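Local coordinates for protein 6-phosphogluconolactonase (Thermotoga maritima, PDB 1PBT) that hydrolyses 6-phosphogluconolactone to 6-phosphogluconate, the second step of the oxidative pentose phosphate pathway, at residues 71-74 / 75-78. Residues are numbered along the deposited sequence; the frame is centred on the assembly and turned at random.
Sequences YEKL and AEQK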
loop_
_atom_site.group_PDB
_atom_site.type_symbol
_atom_site.label_atom_id
_atom_site.label_comp_id
_atom_site.label_asym_id
_atom_site.label_seq_id
_atom_site.Cartn_x
_atom_site.Cartn_y
_atom_site.Cartn_z
ATOM N N TYR A 71 -10.906 1.192 2.663
ATOM C CA TYR A 71 -11.160 1.225 1.230
ATOM C C TYR A 71 -12.661 1.104 0.984
ATOM O O TYR A 71 -13.207 1.740 0.083
ATOM C CB TYR A 71 -10.449 0.073 0.503
ATOM C CG TYR A 71 -8.952 -0.004 0.705
ATOM C CD1 TYR A 71 -8.199 1.149 0.968
ATOM C CD2 TYR A 71 -8.277 -1.221 0.575
ATOM C CE1 TYR A 71 -6.807 1.085 1.092
ATOM C CE2 TYR A 71 -6.870 -1.297 0.700
ATOM C CZ TYR A 71 -6.154 -0.135 0.956
ATOM O OH TYR A 71 -4.784 -0.198 1.072
ATOM N N GLU A 72 -13.311 0.281 1.795
ATOM C CA GLU A 72 -14.744 0.041 1.690
ATOM C C GLU A 72 -15.513 1.358 1.748
ATOM O O GLU A 72 -16.447 1.586 0.966
ATOM C CB GLU A 72 -15.164 -0.889 2.829
ATOM C CG GLU A 72 -16.591 -1.374 2.776
ATOM C CD GLU A 72 -16.782 -2.629 3.601
ATOM O OE1 GLU A 72 -16.141 -2.740 4.673
ATOM O OE2 GLU A 72 -17.572 -3.500 3.179
ATOM N N LYS A 73 -15.105 2.231 2.661
ATOM C CA LYS A 73 -15.737 3.537 2.818
ATOM C C LYS A 73 -15.305 4.485 1.704
ATOM O O LYS A 73 -16.114 5.251 1.185
ATOM C CB LYS A 73 -15.363 4.143 4.171
ATOM C CG LYS A 73 -15.848 3.355 5.377
ATOM C CD LYS A 73 -17.351 3.460 5.544
ATOM C CE LYS A 73 -17.781 2.984 6.922
ATOM N NZ LYS A 73 -19.220 3.278 7.181
ATOM N N LEU A 74 -14.024 4.438 1.342
ATOM C CA LEU A 74 -13.525 5.306 0.275
ATOM C C LEU A 74 -14.252 5.048 -1.049
ATOM O O LEU A 74 -14.488 5.976 -1.828
ATOM C CB LEU A 74 -12.016 5.112 0.084
ATOM C CG LEU A 74 -11.125 5.789 1.133
ATOM C CD1 LEU A 74 -9.663 5.400 0.905
ATOM C CD2 LEU A 74 -11.283 7.298 1.034
ATOM N N ALA A 75 -14.613 3.791 -1.291
ATOM C CA ALA A 75 -15.313 3.430 -2.516
ATOM C C ALA A 75 -16.682 4.103 -2.614
ATOM O O ALA A 75 -17.230 4.261 -3.705
ATOM C CB ALA A 75 -15.471 1.940 -2.588
ATOM N N GLU A 76 -17.224 4.502 -1.472
ATOM C CA GLU A 76 -18.534 5.133 -1.442
ATOM C C GLU A 76 -18.497 6.627 -1.737
ATOM O O GLU A 76 -19.531 7.218 -2.040
ATOM C CB GLU A 76 -19.188 4.885 -0.075
ATOM C CG GLU A 76 -19.692 3.461 0.115
ATOM C CD GLU A 76 -19.802 3.048 1.574
ATOM O OE1 GLU A 76 -20.097 3.913 2.430
ATOM O OE2 GLU A 76 -19.607 1.845 1.864
ATOM N N GLN A 77 -17.305 7.219 -1.664
ATOM C CA GLN A 77 -17.108 8.654 -1.881
ATOM C C GLN A 77 -17.280 9.069 -3.333
ATOM O O GLN A 77 -16.949 8.320 -4.249
ATOM C CB GLN A 77 -15.696 9.059 -1.454
ATOM C CG GLN A 77 -15.328 8.601 -0.075
ATOM C CD GLN A 77 -16.220 9.220 0.961
ATOM O OE1 GLN A 77 -16.074 10.394 1.300
ATOM N NE2 GLN A 77 -17.171 8.442 1.460
ATOM N N LYS A 78 -17.783 10.277 -3.542
ATOM C CA LYS A 78 -17.939 10.769 -4.896
ATOM C C LYS A 78 -16.625 11.360 -5.395
ATOM O O LYS A 78 -16.336 12.546 -5.192
ATOM C CB LYS A 78 -19.051 11.811 -4.962
ATOM C CG LYS A 78 -20.420 11.235 -4.670
ATOM C CD LYS A 78 -20.784 10.116 -5.649
ATOM C CE LYS A 78 -22.141 9.509 -5.314
ATOM N NZ LYS A 78 -22.466 8.374 -6.216
#
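K73 O takes two N-H groups near the C-terminal end of helix 67-74. The backbone N of E76 reaches K73 O at 3.0 Å. The side-chain amide of Q77 adds a weak bond, NE2 to K73 O at 3.4 Å. Two torsions of Q77 make this possible. With chi1 at -51°, CG sits beside the backbone N of its own residue, and Q77 CG comes to 3.3 Å from L74 O. The bend at chi2 (-63°) then turns the amide back to K73 O.

An i to i+4 bond joins A75 N to Y71 O at 2.8 Å. The next two backbone bonds span i to i+3: the one from E76 N to K73 O, and one from Q77 N to L74 O at 3.1 Å. The second closes a type I beta turn from L74 to Q77.

The K73 and E76 side chains extend alongside each other. K73 NZ and E76 OE1 remain 4.9 Å apart, so the pair makes no direct salt bridge. E76 OE2 lies 3.3 Å from E72 O, and both are acceptors. R113 binds both, NH2 in a salt bridge to E76 OE2 and NH1 in a hydrogen bond to E72 O, and its positive charge probably eases their approach.

Helix 67-74 is the helix of a beta-alpha-beta crossover between the parallel neighbours 57-61 and 84-92, and the turn lies on the way to strand 84-92. L74 packs on V40 and I43 of helix 35-53, and Q77 touches R44 there. Y71 and E72 meet V109 of helix 102-111, while A75 rests on L110 of that helix and on A114 just beyond it.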